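Side-chain contacts in acyl-CoA synthetase (AMP-forming)/AMP-acid ligase II-like protein (Dyadobacter fermentans, PDB 4GS5), which probably acts as an ATP-dependent, AMP-forming acyl-CoA synthetase, joining a fatty acid, perhaps of medium chain length, to coenzyme A: residues Q133-S136 and I137-S141; G88-A91 and G92-L96. All coordinates share one frame; numbering follows the deposited sequence.

Contact 1. Residues Q133-S136 and I137-S141; sequences QLQS and ILENS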
loop_
_atom_site.group_PDB
_atom_site.type_symbol
_atom_site.label_atom_id
_atom_site.label_comp_id
_atom_site.label_asym_id
_atom_site.label_seq_id
_atom_site.Cartn_x
_atom_site.Cartn_y
_atom_site.Cartn_z
ATOM N N GLN A 133 -3.412 1.017 -14.919
ATOM C CA GLN A 133 -3.113 1.864 -16.074
ATOM C C GLN A 133 -1.872 1.391 -16.817
ATOM O O GLN A 133 -1.823 1.432 -18.050
ATOM C CB GLN A 133 -2.982 3.334 -15.683
ATOM C CG GLN A 133 -4.338 4.006 -15.434
ATOM C CD GLN A 133 -4.179 5.405 -14.884
ATOM O OE1 GLN A 133 -3.408 5.629 -13.952
ATOM N NE2 GLN A 133 -4.897 6.358 -15.462
ATOM N N LEU A 134 -0.860 0.938 -16.076
ATOM C CA LEU A 134 0.346 0.462 -16.739
ATOM C C LEU A 134 0.065 -0.868 -17.426
ATOM O O LEU A 134 0.558 -1.143 -18.516
ATOM C CB LEU A 134 1.495 0.301 -15.745
ATOM C CG LEU A 134 2.808 -0.230 -16.316
ATOM C CD1 LEU A 134 3.288 0.685 -17.438
ATOM C CD2 LEU A 134 3.851 -0.332 -15.197
ATOM N N GLN A 135 -0.731 -1.709 -16.789
ATOM C CA GLN A 135 -1.055 -3.003 -17.376
ATOM C C GLN A 135 -1.841 -2.809 -18.670
ATOM O O GLN A 135 -1.683 -3.576 -19.617
ATOM C CB GLN A 135 -1.848 -3.866 -16.391
ATOM C CG GLN A 135 -1.795 -5.374 -16.691
ATOM C CD GLN A 135 -2.884 -5.837 -17.639
ATOM O OE1 GLN A 135 -3.829 -5.104 -17.926
ATOM N NE2 GLN A 135 -2.766 -7.075 -18.118
ATOM N N SER A 136 -2.697 -1.781 -18.697
ATOM C CA SER A 136 -3.534 -1.497 -19.870
ATOM C C SER A 136 -2.670 -1.070 -21.043
ATOM O O SER A 136 -2.871 -1.511 -22.166
ATOM C CB SER A 136 -4.543 -0.378 -19.583
ATOM O OG SER A 136 -5.659 -0.851 -18.855
ATOM N N ILE A 137 -1.726 -0.179 -20.772
ATOM C CA ILE A 137 -0.774 0.250 -21.782
ATOM C C ILE A 137 -0.022 -0.950 -22.359
ATOM O O ILE A 137 0.156 -1.052 -23.565
ATOM C CB ILE A 137 0.245 1.235 -21.200
ATOM C CG1 ILE A 137 -0.420 2.585 -20.928
ATOM C CG2 ILE A 137 1.443 1.375 -22.138
ATOM C CD1 ILE A 137 0.451 3.537 -20.125
ATOM N N LEU A 138 0.405 -1.854 -21.486
ATOM C CA LEU A 138 1.160 -3.038 -21.896
ATOM C C LEU A 138 0.342 -4.074 -22.673
ATOM O O LEU A 138 0.899 -4.847 -23.455
ATOM C CB LEU A 138 1.795 -3.702 -20.672
ATOM C CG LEU A 138 2.899 -2.876 -20.020
ATOM C CD1 LEU A 138 3.186 -3.377 -18.607
ATOM C CD2 LEU A 138 4.151 -2.920 -20.899
ATOM N N GLU A 139 -0.972 -4.096 -22.456
ATOM C CA GLU A 139 -1.828 -5.096 -23.098
ATOM C C GLU A 139 -2.345 -4.647 -24.458
ATOM O O GLU A 139 -2.631 -5.468 -25.344
ATOM C CB GLU A 139 -3.011 -5.439 -22.195
ATOM C CG GLU A 139 -2.638 -6.350 -21.048
ATOM C CD GLU A 139 -2.430 -7.787 -21.494
ATOM O OE1 GLU A 139 -3.387 -8.376 -22.055
ATOM O OE2 GLU A 139 -1.312 -8.319 -21.286
ATOM N N ASN A 140 -2.477 -3.336 -24.604
ATOM C CA ASN A 140 -3.046 -2.745 -25.802
ATOM C C ASN A 140 -1.942 -2.536 -26.842
ATOM O O ASN A 140 -1.117 -1.622 -26.723
ATOM C CB ASN A 140 -3.731 -1.431 -25.435
ATOM C CG ASN A 140 -4.495 -0.829 -26.591
ATOM O OD1 ASN A 140 -4.179 -1.083 -27.755
ATOM N ND2 ASN A 140 -5.509 -0.022 -26.277
ATOM N N SER A 141 -1.926 -3.400 -27.855
ATOM C CA SER A 141 -0.814 -3.447 -28.806
ATOM C C SER A 141 -0.688 -2.207 -29.681
ATOM O O SER A 141 0.174 -2.142 -30.556
ATOM C CB SER A 141 -0.887 -4.708 -29.671
ATOM O OG SER A 141 -0.244 -5.793 -29.018
#
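Along the short helix 131-139, Leu134 and Leu138 meet one turn apart on the face that packs toward helix 162-169. CG of Leu134 lies 3.9 Å from CD1 of Leu138, the two branched ends meeting at an oblique angle. Leu138 leans back toward the preceding turn because its CG stands beside its own backbone N (chi1 -68°); CG thereby covers the Leu134 carbonyl, 3.3 Å from Leu134 O. Ile137 does much the same a step round the helix, its CG1 3.4 Å from Gln133 O, while its side chain also rests on Met129. The helix links parallel strands 126-129 and 153-155 in a beta-alpha-beta crossover. Gln133, near its start, sends its side-chain amide back to Val130 N, Thr112 O and Cys84 O. On the solvent side, Gln135 and Glu139 cross with amide and carboxylate planes 13° apart; Gln135 has two conformers, so their closest approach is doubtful. Regular backbone bonds run from Ile137 N to Gln133 O and, at 3.1 Å, from Leu138 N to Leu134 O. Glu139 N is then divided between weak bonds to Gln135 O and Ser136 O. Ser136 O also accepts Asn140 N at 3.1 Å, just where Asn140 leaves helical geometry and its OD1 takes Ala142 N in an Asx turn.

Contact 2. Residues G88-A91 and G92-L96; sequences GYIA and GLMML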
loop_
_atom_site.group_PDB
_atom_site.type_symbol
_atom_site.label_atom_id
_atom_site.label_comp_id
_atom_site.label_asym_id
_atom_site.label_seq_id
_atom_site.Cartn_x
_atom_site.Cartn_y
_atom_site.Cartn_z
ATOM N N GLY A 88 -9.678 15.617 -9.950
ATOM C CA GLY A 88 -10.776 15.879 -9.041
ATOM C C GLY A 88 -10.393 15.374 -7.656
ATOM O O GLY A 88 -11.067 15.681 -6.672
ATOM N N TYR A 89 -9.311 14.597 -7.583
ATOM C CA TYR A 89 -8.875 13.992 -6.317
ATOM C C TYR A 89 -7.408 14.271 -6.002
ATOM O O TYR A 89 -6.646 14.699 -6.868
ATOM C CB TYR A 89 -9.164 12.480 -6.295
ATOM C CG TYR A 89 -10.647 12.185 -6.345
ATOM C CD1 TYR A 89 -11.336 11.774 -5.209
ATOM C CD2 TYR A 89 -11.369 12.356 -7.521
ATOM C CE1 TYR A 89 -12.702 11.525 -5.251
ATOM C CE2 TYR A 89 -12.732 12.113 -7.571
ATOM C CZ TYR A 89 -13.392 11.698 -6.436
ATOM O OH TYR A 89 -14.746 11.451 -6.491
ATOM N N ILE A 90 -7.022 14.011 -4.757
ATOM C CA ILE A 90 -5.688 14.349 -4.261
ATOM C C ILE A 90 -4.541 13.751 -5.069
ATOM O O ILE A 90 -3.508 14.394 -5.256
ATOM C CB ILE A 90 -5.525 13.962 -2.772
ATOM C CG1 ILE A 90 -4.131 14.342 -2.264
ATOM C CG2 ILE A 90 -5.784 12.487 -2.576
ATOM C CD1 ILE A 90 -4.152 15.192 -1.005
ATOM N N ALA A 91 -4.703 12.523 -5.545
ATOM C CA ALA A 91 -3.628 11.878 -6.302
ATOM C C ALA A 91 -3.234 12.709 -7.526
ATOM O O ALA A 91 -2.053 12.930 -7.798
ATOM C CB ALA A 91 -4.039 10.478 -6.715
ATOM N N GLY A 92 -4.241 13.169 -8.261
ATOM C CA GLY A 92 -4.021 14.003 -9.424
ATOM C C GLY A 92 -3.543 15.388 -9.053
ATOM O O GLY A 92 -2.629 15.917 -9.676
ATOM N N LEU A 93 -4.172 15.998 -8.052
ATOM C CA LEU A 93 -3.749 17.324 -7.611
ATOM C C LEU A 93 -2.267 17.352 -7.192
ATOM O O LEU A 93 -1.585 18.343 -7.413
ATOM C CB LEU A 93 -4.663 17.848 -6.502
ATOM C CG LEU A 93 -6.110 18.035 -6.984
ATOM C CD1 LEU A 93 -6.986 18.600 -5.882
ATOM C CD2 LEU A 93 -6.117 18.953 -8.195
HETATM N N MSE A 94 -1.753 16.267 -6.614
HETATM C CA MSE A 94 -0.332 16.260 -6.249
HETATM C C MSE A 94 0.592 16.396 -7.469
HETATM O O MSE A 94 1.690 16.945 -7.371
HETATM C CB MSE A 94 0.048 15.047 -5.387
HETATM C CG MSE A 94 -0.253 15.239 -3.898
HETATM SE SE MSE A 94 0.837 16.623 -3.005
HETATM C CE MSE A 94 2.428 16.549 -4.104
HETATM N N MSE A 95 0.152 15.915 -8.625
HETATM C CA MSE A 95 0.971 16.075 -9.826
HETATM C C MSE A 95 1.094 17.557 -10.190
HETATM O O MSE A 95 2.147 18.001 -10.689
HETATM C CB MSE A 95 0.386 15.277 -10.994
HETATM C CG MSE A 95 0.538 13.773 -10.848
HETATM SE SE MSE A 95 2.411 13.254 -10.852
HETATM C CE MSE A 95 2.870 13.766 -12.667
ATOM N N LEU A 96 0.026 18.322 -9.932
ATOM C CA LEU A 96 0.028 19.765 -10.214
ATOM C C LEU A 96 0.956 20.519 -9.273
ATOM O O LEU A 96 1.700 21.403 -9.695
ATOM C CB LEU A 96 -1.384 20.344 -10.095
ATOM C CG LEU A 96 -2.462 19.661 -10.941
ATOM C CD1 LEU A 96 -3.786 20.384 -10.761
ATOM C CD2 LEU A 96 -2.045 19.644 -12.403
#
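Tyr89 and Leu93 are joined by the first full turn of helix 90-102: Leu93 N gives its hydrogen to Tyr89 O over 3.0 Å, nearly straight at 173° and in the carbonyl plane. The next bond, from Met94 N to Ile90 O, is 2.9 Å long and more bent, with the donor tilted out of the carbonyl plane. Tyr89 itself is still extended and occupies the N-cap position, while Ile90 is the first residue of the helix and is also hydrogen-bonded through its backbone to His44. Gly92 is buried and, being glycine, puts only backbone beside the Tyr89 carbonyl.

Leu93 turns its side chain back over the first turn. Its CG sits beside its own backbone N, at chi1 -63°, which brings it to 3.4 Å from Tyr89 O; the same carbonyl oxygen is therefore held by the amide of Leu93 and covered by its side chain. The leucine also reaches Val87 and Phe30, the latter on helix 22-36. Ile90 and Met94, the latter modelled as selenomethionine, touch more loosely, CG1 of Ile90 standing 4.3 Å from CG of Met94. Beyond CG, Met94 bends at chi2 and leads off toward Leu62 and Ser65 of helix 59-72. Met95, another selenomethionine, barely brushes this turn, its CG 4.1 Å from Ala91 O, and packs instead on Phe126 and Ala128 of strand 126-129. Ala91 is exposed, its side chain about 4 Å from a bound ethanediol, probably from the crystallisation liquor.

A helix start of this kind, with apolar side chains spreading from the first turn to neighbouring elements, belongs here to the crossover helix between parallel strands 80-83 and 105-109, within the AMP-binding fold of the family.

Each contact is one unbroken run of chain, so neither closes a long loop, and the two follow in series without nesting or crossing. From the N terminus, strand 80-83 leads into contact 2 at the start of helix 90-102, which returns to strand 105-109; strand 126-129 then enters helix 131-139, most of which, with the residues just after it, forms contact 1 before strand 153-155. The contacts do not touch: their centres are 22 Å apart and their nearest atoms about 9 Å. Strand 126-129 is touched by both. Helix 90-102 meets its Phe126 and Ala128, whereas helix 131-139 meets Met129, an alternation consistent with packing on opposite faces of that strand.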